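Local coordinates for protein Atg1 tMIT (Kluyveromyces marxianus, PDB 4P1N) that forms the tandem MIT-domain region of a serine/threonine protein kinase that is essential in autophagy, where it is required for autophagosome formation, and takes part in cytoplasm-to-vacuole transport, at residues B[27-32]-B[107-112]; B[111-116]-B[152-157]; B[218-223]-B[262-267]. All blocks are in the same frame, centred on the assembly; numbering follows the deposited sequence.

Interaction 1: B[27-32]-B[107-112]; sequences FAEMKF and LLYLKS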
ATOM      1  N   PHE B  27      -6.870  12.294  -4.506  1.00 32.23           N
ATOM      2  CA  PHE B  27      -7.190  13.679  -4.900  1.00 33.08           C
ATOM      3  C   PHE B  27      -6.040  14.210  -5.720  1.00 32.46           C
ATOM      4  O   PHE B  27      -6.255  14.684  -6.821  1.00 36.01           O
ATOM      5  CB  PHE B  27      -7.515  14.516  -3.642  1.00 32.81           C
ATOM      6  CG  PHE B  27      -8.025  15.922  -3.892  1.00 33.30           C
ATOM      7  CD1 PHE B  27      -8.615  16.314  -5.093  1.00 36.39           C
ATOM      8  CD2 PHE B  27      -7.968  16.853  -2.853  1.00 34.05           C
ATOM      9  CE1 PHE B  27      -9.116  17.618  -5.264  1.00 38.01           C
ATOM     10  CE2 PHE B  27      -8.470  18.138  -3.002  1.00 36.24           C
ATOM     11  CZ  PHE B  27      -9.061  18.523  -4.214  1.00 37.44           C
ATOM     12  N   ALA B  28      -4.809  14.093  -5.240  1.00 33.51           N
ATOM     13  CA  ALA B  28      -3.646  14.461  -6.064  1.00 32.61           C
ATOM     14  C   ALA B  28      -3.643  13.820  -7.442  1.00 34.29           C
ATOM     15  O   ALA B  28      -3.328  14.488  -8.454  1.00 37.28           O
ATOM     16  CB  ALA B  28      -2.327  14.142  -5.372  1.00 33.36           C
ATOM     17  N   GLU B  29      -3.941  12.541  -7.496  1.00 33.90           N
ATOM     18  CA  GLU B  29      -3.980  11.810  -8.775  1.00 37.77           C
ATOM     19  C   GLU B  29      -5.067  12.272  -9.727  1.00 39.17           C
ATOM     20  O   GLU B  29      -4.879  12.208 -10.939  1.00 42.34           O
ATOM     21  CB  GLU B  29      -4.192  10.315  -8.556  1.00 35.36           C
ATOM     22  CG  GLU B  29      -3.013   9.628  -7.934  1.00 34.12           C
ATOM     23  CD  GLU B  29      -1.977   9.255  -8.973  1.00 39.23           C
ATOM     24  OE1 GLU B  29      -2.343   8.436  -9.859  1.00 42.45           O
ATOM     25  OE2 GLU B  29      -0.801   9.755  -8.916  1.00 40.18           O
ATOM     26  N   MET B  30      -6.209  12.678  -9.182  1.00 39.88           N
ATOM     27  CA  MET B  30      -7.273  13.240  -9.998  1.00 45.09           C
ATOM     28  C   MET B  30      -6.817  14.607 -10.628  1.00 45.91           C
ATOM     29  O   MET B  30      -7.150  14.909 -11.749  1.00 47.15           O
ATOM     30  CB  MET B  30      -8.543  13.369  -9.163  1.00 50.33           C
ATOM     31  CG  MET B  30      -9.716  14.027  -9.877  1.00 61.39           C
ATOM     32  SD  MET B  30      -9.590  15.834  -9.833  1.00 77.30           S
ATOM     33  CE  MET B  30     -10.650  16.227  -8.439  1.00 73.38           C
ATOM     34  N   LYS B  31      -6.019  15.398  -9.922  1.00 44.58           N
ATOM     35  CA  LYS B  31      -5.485  16.629 -10.498  1.00 46.09           C
ATOM     36  C   LYS B  31      -4.362  16.295 -11.461  1.00 46.79           C
ATOM     37  O   LYS B  31      -4.303  16.848 -12.536  1.00 48.46           O
ATOM     38  CB  LYS B  31      -4.945  17.560  -9.434  1.00 45.54           C
ATOM     39  CG  LYS B  31      -5.965  18.074  -8.459  1.00 46.94           C
ATOM     40  CD  LYS B  31      -6.914  19.025  -9.135  1.00 51.48           C
ATOM     41  CE  LYS B  31      -7.745  19.810  -8.138  1.00 51.28           C
ATOM     42  NZ  LYS B  31      -8.257  21.017  -8.824  1.00 56.19           N
ATOM     43  N   PHE B  32      -3.492  15.368 -11.070  1.00 45.33           N
ATOM     44  CA  PHE B  32      -2.365  14.952 -11.882  1.00 46.70           C
ATOM     45  C   PHE B  32      -2.835  14.434 -13.245  1.00 50.91           C
ATOM     46  O   PHE B  32      -2.262  14.805 -14.270  1.00 50.73           O
ATOM     47  CB  PHE B  32      -1.569  13.864 -11.174  1.00 44.17           C
ATOM     48  CG  PHE B  32      -0.230  13.577 -11.781  1.00 42.40           C
ATOM     49  CD1 PHE B  32       0.792  14.500 -11.699  1.00 45.70           C
ATOM     50  CD2 PHE B  32       0.017  12.373 -12.404  1.00 44.32           C
ATOM     51  CE1 PHE B  32       2.036  14.249 -12.262  1.00 46.47           C
ATOM     52  CE2 PHE B  32       1.256  12.101 -12.966  1.00 46.45           C
ATOM     53  CZ  PHE B  32       2.278  13.032 -12.878  1.00 47.07           C
ATOM     54  N   LEU B 107       0.841  20.477  -4.397  1.00 35.46           N
ATOM     55  CA  LEU B 107       0.456  20.703  -3.019  1.00 35.96           C
ATOM     56  C   LEU B 107      -0.233  19.487  -2.384  1.00 33.15           C
ATOM     57  O   LEU B 107       0.022  19.155  -1.215  1.00 31.70           O
ATOM     58  CB  LEU B 107      -0.463  21.952  -2.916  1.00 38.04           C
ATOM     59  CG  LEU B 107       0.189  23.293  -3.297  1.00 40.76           C
ATOM     60  CD1 LEU B 107      -0.799  24.425  -3.063  1.00 41.96           C
ATOM     61  CD2 LEU B 107       1.471  23.521  -2.525  1.00 41.28           C
ATOM     62  N   LEU B 108      -1.093  18.828  -3.155  1.00 32.13           N
ATOM     63  CA  LEU B 108      -1.766  17.597  -2.705  1.00 30.39           C
ATOM     64  C   LEU B 108      -0.808  16.445  -2.568  1.00 28.60           C
ATOM     65  O   LEU B 108      -0.949  15.636  -1.649  1.00 28.44           O
ATOM     66  CB  LEU B 108      -2.910  17.233  -3.672  1.00 31.48           C
ATOM     67  CG  LEU B 108      -4.022  18.288  -3.670  1.00 32.14           C
ATOM     68  CD1 LEU B 108      -5.015  18.027  -4.778  1.00 32.44           C
ATOM     69  CD2 LEU B 108      -4.715  18.380  -2.303  1.00 31.93           C
ATOM     70  N   TYR B 109       0.193  16.342  -3.441  1.00 28.53           N
ATOM     71  CA  TYR B 109       1.203  15.329  -3.233  1.00 28.84           C
ATOM     72  C   TYR B 109       2.012  15.661  -1.975  1.00 30.58           C
ATOM     73  O   TYR B 109       2.422  14.750  -1.267  1.00 32.65           O
ATOM     74  CB  TYR B 109       2.145  15.143  -4.445  1.00 29.49           C
ATOM     75  CG  TYR B 109       1.557  14.350  -5.538  1.00 28.83           C
ATOM     76  CD1 TYR B 109       1.104  13.037  -5.322  1.00 28.07           C
ATOM     77  CD2 TYR B 109       1.327  14.921  -6.775  1.00 31.50           C
ATOM     78  CE1 TYR B 109       0.497  12.303  -6.329  1.00 28.08           C
ATOM     79  CE2 TYR B 109       0.697  14.192  -7.788  1.00 33.19           C
ATOM     80  CZ  TYR B 109       0.270  12.899  -7.553  1.00 31.44           C
ATOM     81  OH  TYR B 109      -0.305  12.203  -8.576  1.00 33.73           O
ATOM     82  N   LEU B 110       2.292  16.931  -1.707  1.00 30.40           N
ATOM     83  CA  LEU B 110       3.093  17.260  -0.521  1.00 31.27           C
ATOM     84  C   LEU B 110       2.313  16.972   0.758  1.00 30.16           C
ATOM     85  O   LEU B 110       2.876  16.551   1.727  1.00 30.50           O
ATOM     86  CB  LEU B 110       3.577  18.709  -0.498  1.00 32.85           C
ATOM     87  CG  LEU B 110       4.530  19.154  -1.609  1.00 34.75           C
ATOM     88  CD1 LEU B 110       4.803  20.646  -1.448  1.00 36.78           C
ATOM     89  CD2 LEU B 110       5.881  18.459  -1.564  1.00 36.16           C
ATOM     90  N   LYS B 111       1.005  17.178   0.750  1.00 28.48           N
ATOM     91  CA  LYS B 111       0.225  16.803   1.876  1.00 27.62           C
ATOM     92  C   LYS B 111       0.176  15.290   2.043  1.00 27.61           C
ATOM     93  O   LYS B 111       0.290  14.777   3.184  1.00 27.44           O
ATOM     94  CB  LYS B 111      -1.174  17.408   1.784  1.00 28.94           C
ATOM     95  CG  LYS B 111      -2.090  17.067   2.938  1.00 28.91           C
ATOM     96  CD  LYS B 111      -1.624  17.618   4.275  1.00 30.14           C
ATOM     97  CE  LYS B 111      -1.761  19.144   4.365  1.00 32.79           C
ATOM     98  NZ  LYS B 111      -0.855  19.597   5.440  1.00 33.76           N
ATOM     99  N   SER B 112       0.032  14.562   0.944  1.00 27.13           N
ATOM    100  CA  SER B 112       0.163  13.092   0.996  1.00 27.07           C
ATOM    101  C   SER B 112       1.442  12.635   1.652  1.00 26.49           C
ATOM    102  O   SER B 112       1.458  11.775   2.545  1.00 25.15           O
ATOM    103  CB  SER B 112       0.037  12.434  -0.395  1.00 26.76           C
ATOM    104  OG  SER B 112      -1.154  12.838  -1.045  1.00 27.07           O
TER

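Interaction 2: B[111-116]-B[152-157]; sequences KSLTIL and ECLDKA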
ATOM      1  N   LYS B 111       1.005  17.178   0.750  1.00 28.48           N
ATOM      2  CA  LYS B 111       0.225  16.803   1.876  1.00 27.62           C
ATOM      3  C   LYS B 111       0.176  15.290   2.043  1.00 27.61           C
ATOM      4  O   LYS B 111       0.290  14.777   3.184  1.00 27.44           O
ATOM      5  CB  LYS B 111      -1.174  17.408   1.784  1.00 28.94           C
ATOM      6  CG  LYS B 111      -2.090  17.067   2.938  1.00 28.91           C
ATOM      7  CD  LYS B 111      -1.624  17.618   4.275  1.00 30.14           C
ATOM      8  CE  LYS B 111      -1.761  19.144   4.365  1.00 32.79           C
ATOM      9  NZ  LYS B 111      -0.855  19.597   5.440  1.00 33.76           N
ATOM     10  N   SER B 112       0.032  14.562   0.944  1.00 27.13           N
ATOM     11  CA  SER B 112       0.163  13.092   0.996  1.00 27.07           C
ATOM     12  C   SER B 112       1.442  12.635   1.652  1.00 26.49           C
ATOM     13  O   SER B 112       1.458  11.775   2.545  1.00 25.15           O
ATOM     14  CB  SER B 112       0.037  12.434  -0.395  1.00 26.76           C
ATOM     15  OG  SER B 112      -1.154  12.838  -1.045  1.00 27.07           O
ATOM     16  N   LEU B 113       2.532  13.225   1.230  1.00 28.60           N
ATOM     17  CA  LEU B 113       3.817  12.916   1.828  1.00 29.62           C
ATOM     18  C   LEU B 113       3.903  13.195   3.335  1.00 29.62           C
ATOM     19  O   LEU B 113       4.545  12.440   4.068  1.00 30.32           O
ATOM     20  CB  LEU B 113       4.895  13.676   1.118  1.00 32.21           C
ATOM     21  CG  LEU B 113       5.201  13.184  -0.254  1.00 32.93           C
ATOM     22  CD1 LEU B 113       5.998  14.254  -0.988  1.00 36.65           C
ATOM     23  CD2 LEU B 113       6.014  11.881  -0.148  1.00 35.34           C
ATOM     24  N   THR B 114       3.194  14.206   3.816  1.00 30.69           N
ATOM     25  CA  THR B 114       3.214  14.545   5.245  1.00 33.49           C
ATOM     26  C   THR B 114       2.500  13.414   6.004  1.00 31.91           C
ATOM     27  O   THR B 114       2.952  12.947   7.045  1.00 32.48           O
ATOM     28  CB  THR B 114       2.513  15.917   5.552  1.00 34.77           C
ATOM     29  OG1 THR B 114       3.324  16.983   5.088  1.00 35.60           O
ATOM     30  CG2 THR B 114       2.297  16.130   7.027  1.00 34.89           C
ATOM     31  N   ILE B 115       1.401  12.958   5.459  1.00 31.37           N
ATOM     32  CA  ILE B 115       0.642  11.873   6.102  1.00 31.31           C
ATOM     33  C   ILE B 115       1.413  10.566   6.059  1.00 32.08           C
ATOM     34  O   ILE B 115       1.520   9.864   7.063  1.00 32.42           O
ATOM     35  CB  ILE B 115      -0.740  11.731   5.453  1.00 30.54           C
ATOM     36  CG1 ILE B 115      -1.455  13.075   5.492  1.00 29.47           C
ATOM     37  CG2 ILE B 115      -1.598  10.725   6.209  1.00 31.30           C
ATOM     38  CD1 ILE B 115      -2.691  13.088   4.603  1.00 30.53           C
ATOM     39  N   LEU B 116       2.003  10.250   4.908  1.00 30.83           N
ATOM     40  CA  LEU B 116       2.787   9.047   4.769  1.00 29.38           C
ATOM     41  C   LEU B 116       3.990   9.085   5.743  1.00 33.12           C
ATOM     42  O   LEU B 116       4.276   8.089   6.415  1.00 34.82           O
ATOM     43  CB  LEU B 116       3.253   8.866   3.280  1.00 27.67           C
ATOM     44  CG  LEU B 116       2.078   8.648   2.280  1.00 26.57           C
ATOM     45  CD1 LEU B 116       2.527   8.885   0.850  1.00 26.51           C
ATOM     46  CD2 LEU B 116       1.450   7.264   2.419  1.00 26.42           C
ATOM     47  N   GLU B 152       6.504   7.026  -4.879  1.00 33.61           N
ATOM     48  CA  GLU B 152       5.678   7.539  -5.966  1.00 35.48           C
ATOM     49  C   GLU B 152       5.314   9.043  -5.800  1.00 34.72           C
ATOM     50  O   GLU B 152       5.485   9.841  -6.741  1.00 34.62           O
ATOM     51  CB  GLU B 152       4.407   6.693  -6.111  1.00 35.32           C
ATOM     52  CG  GLU B 152       3.475   7.156  -7.227  1.00 37.49           C
ATOM     53  CD  GLU B 152       2.147   6.405  -7.239  1.00 38.28           C
ATOM     54  OE1 GLU B 152       1.976   5.444  -6.457  1.00 36.11           O
ATOM     55  OE2 GLU B 152       1.275   6.788  -8.034  1.00 38.96           O
ATOM     56  N   CYS B 153       4.799   9.437  -4.633  1.00 33.98           N
ATOM     57  CA  CYS B 153       4.398  10.846  -4.422  1.00 34.84           C
ATOM     58  C   CYS B 153       5.587  11.804  -4.571  1.00 35.74           C
ATOM     59  O   CYS B 153       5.461  12.944  -5.125  1.00 35.72           O
ATOM     60  CB  CYS B 153       3.746  11.043  -3.044  1.00 35.02           C
ATOM     61  SG  CYS B 153       2.121  10.270  -3.000  1.00 35.35           S
ATOM     62  N   LEU B 154       6.706  11.377  -4.008  1.00 34.72           N
ATOM     63  CA  LEU B 154       7.918  12.138  -4.087  1.00 39.37           C
ATOM     64  C   LEU B 154       8.375  12.294  -5.558  1.00 42.73           C
ATOM     65  O   LEU B 154       8.754  13.396  -5.957  1.00 41.05           O
ATOM     66  CB  LEU B 154       9.027  11.476  -3.290  1.00 43.38           C
ATOM     67  CG  LEU B 154       9.856  12.314  -2.327  1.00 48.12           C
ATOM     68  CD1 LEU B 154      11.219  11.667  -2.275  1.00 51.04           C
ATOM     69  CD2 LEU B 154       9.969  13.796  -2.674  1.00 47.30           C
ATOM     70  N   ASP B 155       8.377  11.203  -6.346  1.00 42.17           N
ATOM     71  CA  ASP B 155       8.752  11.327  -7.763  1.00 44.46           C
ATOM     72  C   ASP B 155       7.826  12.265  -8.532  1.00 42.96           C
ATOM     73  O   ASP B 155       8.294  13.112  -9.304  1.00 46.12           O
ATOM     74  CB  ASP B 155       8.793   9.978  -8.464  1.00 50.51           C
ATOM     75  CG  ASP B 155       9.948   9.110  -7.989  1.00 57.29           C
ATOM     76  OD1 ASP B 155      10.811   9.605  -7.227  1.00 62.68           O
ATOM     77  OD2 ASP B 155       9.981   7.921  -8.366  1.00 60.83           O
ATOM     78  N   LYS B 156       6.523  12.120  -8.326  1.00 39.78           N
ATOM     79  CA  LYS B 156       5.548  13.005  -8.946  1.00 38.52           C
ATOM     80  C   LYS B 156       5.662  14.475  -8.518  1.00 40.06           C
ATOM     81  O   LYS B 156       5.569  15.395  -9.362  1.00 42.18           O
ATOM     82  CB  LYS B 156       4.135  12.469  -8.770  1.00 36.49           C
ATOM     83  CG  LYS B 156       3.921  11.260  -9.642  1.00 38.32           C
ATOM     84  CD  LYS B 156       2.577  10.586  -9.481  1.00 38.17           C
ATOM     85  CE  LYS B 156       2.517   9.327 -10.385  1.00 38.73           C
ATOM     86  NZ  LYS B 156       1.285   8.526 -10.080  1.00 38.08           N
ATOM     87  N   ALA B 157       5.862  14.709  -7.229  1.00 38.88           N
ATOM     88  CA  ALA B 157       6.035  16.074  -6.740  1.00 38.65           C
ATOM     89  C   ALA B 157       7.315  16.730  -7.299  1.00 42.88           C
ATOM     90  O   ALA B 157       7.299  17.906  -7.622  1.00 40.70           O
ATOM     91  CB  ALA B 157       6.078  16.106  -5.234  1.00 37.39           C
TER

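Interaction 3: B[218-223]-B[262-267]; sequences TSLWML and SIANRL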
ATOM      1  N   THR B 218     -15.115   9.652   3.253  1.00 34.40           N
ATOM      2  CA  THR B 218     -14.039  10.342   2.531  1.00 36.62           C
ATOM      3  C   THR B 218     -13.931  11.808   2.914  1.00 36.26           C
ATOM      4  O   THR B 218     -12.821  12.268   3.223  1.00 36.31           O
ATOM      5  CB  THR B 218     -14.177  10.198   1.020  1.00 36.81           C
ATOM      6  OG1 THR B 218     -14.188   8.804   0.692  1.00 37.81           O
ATOM      7  CG2 THR B 218     -13.031  10.923   0.292  1.00 38.08           C
ATOM      8  N   SER B 219     -15.058  12.522   2.949  1.00 36.24           N
ATOM      9  CA  SER B 219     -15.063  13.918   3.404  1.00 37.34           C
ATOM     10  C   SER B 219     -14.544  14.061   4.804  1.00 37.16           C
ATOM     11  O   SER B 219     -13.910  15.047   5.138  1.00 36.68           O
ATOM     12  CB  SER B 219     -16.458  14.508   3.418  1.00 41.20           C
ATOM     13  OG  SER B 219     -17.009  14.588   2.132  1.00 42.84           O
ATOM     14  N   LEU B 220     -14.881  13.111   5.667  1.00 37.20           N
ATOM     15  CA  LEU B 220     -14.477  13.192   7.036  1.00 37.17           C
ATOM     16  C   LEU B 220     -12.986  12.946   7.163  1.00 36.71           C
ATOM     17  O   LEU B 220     -12.314  13.657   7.878  1.00 37.12           O
ATOM     18  CB  LEU B 220     -15.223  12.166   7.885  1.00 40.08           C
ATOM     19  CG  LEU B 220     -16.671  12.535   8.175  1.00 43.51           C
ATOM     20  CD1 LEU B 220     -17.330  11.320   8.805  1.00 45.46           C
ATOM     21  CD2 LEU B 220     -16.782  13.749   9.093  1.00 42.76           C
ATOM     22  N   TRP B 221     -12.463  11.936   6.468  1.00 36.21           N
ATOM     23  CA  TRP B 221     -11.013  11.741   6.485  1.00 35.95           C
ATOM     24  C   TRP B 221     -10.300  13.010   6.062  1.00 34.48           C
ATOM     25  O   TRP B 221      -9.347  13.420   6.701  1.00 34.89           O
ATOM     26  CB  TRP B 221     -10.575  10.620   5.575  1.00 34.69           C
ATOM     27  CG  TRP B 221     -10.980   9.277   6.004  1.00 36.93           C
ATOM     28  CD1 TRP B 221     -11.696   8.371   5.257  1.00 36.99           C
ATOM     29  CD2 TRP B 221     -10.652   8.616   7.235  1.00 38.80           C
ATOM     30  NE1 TRP B 221     -11.829   7.201   5.950  1.00 42.11           N
ATOM     31  CE2 TRP B 221     -11.198   7.322   7.165  1.00 40.72           C
ATOM     32  CE3 TRP B 221      -9.915   8.975   8.354  1.00 45.25           C
ATOM     33  CZ2 TRP B 221     -11.055   6.405   8.170  1.00 46.91           C
ATOM     34  CZ3 TRP B 221      -9.780   8.060   9.390  1.00 52.77           C
ATOM     35  CH2 TRP B 221     -10.354   6.787   9.292  1.00 53.11           C
ATOM     36  N   MET B 222     -10.797  13.650   5.008  1.00 36.27           N
ATOM     37  CA  MET B 222     -10.188  14.885   4.468  1.00 35.23           C
ATOM     38  C   MET B 222     -10.168  16.005   5.454  1.00 37.64           C
ATOM     39  O   MET B 222      -9.129  16.614   5.667  1.00 38.36           O
ATOM     40  CB  MET B 222     -10.898  15.343   3.199  1.00 35.62           C
ATOM     41  CG  MET B 222     -10.680  14.357   2.062  1.00 36.27           C
ATOM     42  SD  MET B 222     -11.408  14.912   0.506  1.00 40.48           S
ATOM     43  CE  MET B 222     -10.362  16.263   0.073  1.00 40.71           C
ATOM     44  N   LEU B 223     -11.309  16.275   6.084  1.00 40.28           N
ATOM     45  CA  LEU B 223     -11.399  17.351   7.055  1.00 41.26           C
ATOM     46  C   LEU B 223     -10.639  17.065   8.339  1.00 42.37           C
ATOM     47  O   LEU B 223     -10.167  18.005   9.007  1.00 42.93           O
ATOM     48  CB  LEU B 223     -12.880  17.673   7.383  1.00 44.56           C
ATOM     49  CG  LEU B 223     -13.737  18.228   6.262  1.00 43.82           C
ATOM     50  CD1 LEU B 223     -15.197  18.338   6.697  1.00 49.32           C
ATOM     51  CD2 LEU B 223     -13.212  19.580   5.828  1.00 43.57           C
ATOM     52  N   SER B 262     -21.543  17.785  11.499  1.00 52.76           N
ATOM     53  CA  SER B 262     -22.736  17.528  10.688  1.00 53.30           C
ATOM     54  C   SER B 262     -22.543  16.397   9.697  1.00 50.02           C
ATOM     55  O   SER B 262     -23.445  15.581   9.497  1.00 46.93           O
ATOM     56  CB  SER B 262     -23.183  18.804   9.973  1.00 57.89           C
ATOM     57  OG  SER B 262     -22.491  18.978   8.776  1.00 63.52           O
ATOM     58  N   ILE B 263     -21.343  16.291   9.108  1.00 48.18           N
ATOM     59  CA  ILE B 263     -21.103  15.182   8.186  1.00 44.82           C
ATOM     60  C   ILE B 263     -21.125  13.861   8.943  1.00 44.53           C
ATOM     61  O   ILE B 263     -21.759  12.907   8.492  1.00 43.60           O
ATOM     62  CB  ILE B 263     -19.810  15.334   7.370  1.00 42.76           C
ATOM     63  CG1 ILE B 263     -19.923  16.539   6.442  1.00 45.28           C
ATOM     64  CG2 ILE B 263     -19.599  14.127   6.468  1.00 40.52           C
ATOM     65  CD1 ILE B 263     -18.590  17.121   6.020  1.00 45.42           C
ATOM     66  N   ALA B 264     -20.467  13.799  10.095  1.00 45.69           N
ATOM     67  CA  ALA B 264     -20.502  12.576  10.897  1.00 46.71           C
ATOM     68  C   ALA B 264     -21.955  12.222  11.243  1.00 48.95           C
ATOM     69  O   ALA B 264     -22.356  11.050  11.216  1.00 47.52           O
ATOM     70  CB  ALA B 264     -19.697  12.733  12.176  1.00 47.57           C
ATOM     71  N   ASN B 265     -22.745  13.232  11.554  1.00 52.49           N
ATOM     72  CA  ASN B 265     -24.133  12.970  11.945  1.00 57.45           C
ATOM     73  C   ASN B 265     -24.959  12.496  10.757  1.00 55.01           C
ATOM     74  O   ASN B 265     -25.770  11.604  10.897  1.00 56.25           O
ATOM     75  CB  ASN B 265     -24.741  14.168  12.670  1.00 60.45           C
ATOM     76  CG  ASN B 265     -24.295  14.234  14.123  1.00 66.85           C
ATOM     77  OD1 ASN B 265     -24.152  13.198  14.794  1.00 66.26           O
ATOM     78  ND2 ASN B 265     -24.042  15.449  14.614  1.00 70.25           N
ATOM     79  N   ARG B 266     -24.678  13.032   9.580  1.00 53.26           N
ATOM     80  CA  ARG B 266     -25.296  12.549   8.357  1.00 54.65           C
ATOM     81  C   ARG B 266     -24.937  11.080   8.113  1.00 53.09           C
ATOM     82  O   ARG B 266     -25.791  10.272   7.756  1.00 52.44           O
ATOM     83  CB  ARG B 266     -24.819  13.407   7.197  1.00 56.29           C
ATOM     84  CG  ARG B 266     -25.522  13.218   5.879  1.00 58.72           C
ATOM     85  CD  ARG B 266     -26.996  13.573   5.936  1.00 63.06           C
ATOM     86  NE  ARG B 266     -27.789  12.352   5.901  1.00 65.86           N
ATOM     87  CZ  ARG B 266     -28.942  12.172   6.535  1.00 67.91           C
ATOM     88  NH1 ARG B 266     -29.478  13.137   7.283  1.00 69.10           N
ATOM     89  NH2 ARG B 266     -29.553  10.999   6.415  1.00 68.95           N
ATOM     90  N   LEU B 267     -23.665  10.744   8.312  1.00 50.08           N
ATOM     91  CA  LEU B 267     -23.206   9.377   8.129  1.00 48.88           C
ATOM     92  C   LEU B 267     -23.887   8.397   9.119  1.00 50.10           C
ATOM     93  O   LEU B 267     -24.287   7.295   8.735  1.00 48.92           O
ATOM     94  CB  LEU B 267     -21.680   9.316   8.227  1.00 45.77           C
ATOM     95  CG  LEU B 267     -21.032   7.936   8.184  1.00 44.93           C
ATOM     96  CD1 LEU B 267     -21.387   7.153   6.937  1.00 44.64           C
ATOM     97  CD2 LEU B 267     -19.534   8.059   8.295  1.00 43.22           C
TER

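Interaction 1: B[27-32]-B[107-112]
Tyr109 lays the face of its ring over Ala28, whose CB sits 3.5 Å from the ring centroid and only 11° off the ring normal, a CH-pi contact. The rim of the same ring serves two other partners. Its OH donates a hydrogen bond to Glu29 OE2 at 2.5 Å; the carboxylate oxygen lies near the plane of the ring, while the hydroxyl meets it from above the carboxylate plane. Glu29 starts out away from helix 95-129, and a bend at chi2 (-83°) brings its acid group back to the phenol. Phe32 completes the setting, receiving the Tyr109 edge toward its face in an offset edge-to-face pair with planes at 83°. At the neighbouring positions, Leu108 and Phe27, the roles reverse: Leu108 supplies the methyl and Phe27 the ring, with Leu108 CD1 over the ring centre, 3.7 Å from the centroid. Leu108 CB also packs on Ala28 CB at 3.6 Å, where the two antiparallel helices come closest. Lys31 CG touches Leu108 CD1, but its ammonium pairs with Glu104. A phenylalanine at Tyr109 would probably keep the cover over Ala28 yet leave Glu29 without its phenol donor. Lys156 also forms a salt bridge to Glu29 OE2, and together with the hydroxyl it would probably offset the nearby charge of Glu152, beside the apolar packing of Ala28 and Leu108.

Interaction 2: B[111-116]-B[152-157]
Cys153 meets three side chains of segment 111-116, its CB and SG taking different partners. With SG anti to its own carbonyl carbon (chi1 -71°), the sulfur is directed to Ser112 CB, 4.0 Å away, and to Leu116 CD1 at 4.1 Å, both plain van der Waals contacts. Cys153 CB instead takes the isobutyl group of Leu113, with Leu113 CD2 at 3.8 Å. Leu113 and Leu116 share one extended shape, CG beside the backbone N and the chain straight on at chi2, yet they are used differently. Leu116 touches through CD1, while Leu113 employs both methyls: CD2 lies beside Cys153 CB and the backbone of the other helix, 4.0 Å from Leu154 N, and CD1 loosely faces Leu154 CD2 at 4.3 Å. Leu154 itself is less regular, its chi1 of -132° lying far from a staggered position. The axes pass 9.7 Å apart, and the nearest CA atoms are those of Leu113 and Cys153. On the flank of helix 137-170, Lys156 forms a salt bridge to Glu152 one turn back and another to Glu29, tying this helix to helix 10-33. The pair joins the second and third helices of the first MIT domain. Helix 10-33 lies along it, touching Cys153 through Tyr25 and Leu116 through Ala21, while the chain of another protein packs on Leu113, Leu154 and Ala157.

Interaction 3: B[218-223]-B[262-267]
Leu220 and Ile263 interlock where helices 209-227 and 250-273 run antiparallel in the second MIT domain, a three-helix bundle completed by helix 184-204. Their axes are 9.9 Å apart at an angle of 155°. The compact part centres on Ile263, which is buried. Its CG2, anti to the backbone N, meets Leu220 CG at 3.7 Å, the two side chains passing alongside each other in opposite senses. Leu220 CD2 lies against the backbone of the facing helix, 3.8 Å from Ala264 N. Ser219, Leu223 and Ile263 form the inner side, turned to helix 184-204: Ser219 meets Ile263 CD1 through CB, at 4.3 Å, while its OG is hydrogen-bonded to Ala192 O and to Ser196 OG, and Leu223 packs on Ala192. The outer side is looser. Leu220 CD1 has Leu267 CD2 at 4.0 Å and Ala264 CB at 4.4 Å, and all three residues remain partly exposed. Leu267 differs from the other leucines in carrying CG anti to the backbone N (chi1 175°), which brings one methyl to Leu220 while the side chain also touches Tyr216 and Glu213. Ile263 also packs against an aromatic side chain on the chain of another protein. On the buried side, Leu223 and Ile263 cross at about a right angle and meet methyl to methyl, Leu223 CD1 to Ile263 CD1 at 3.7 Å.

In the fold
All three contacts join antiparallel helices at nearly the same angle, but they differ in depth and chemistry. Interactions 1 and 2 lie in the first MIT domain and share helix 95-129, which packs against both helix 10-33 and helix 137-170; both are buried. Interaction 1 is the largest and mixes aromatic, aliphatic and charged groups, while interaction 2 is apolar across the helices. They are joined by the Glu29-Lys156 salt bridge and by Cys153 SG against the Tyr109 ring. Interaction 3, in the second domain, is aliphatic throughout and only partly buried. Its centre lies about 20 Å from that of interaction 1, and one of the places where the domains touch is Met222 CE on Phe27.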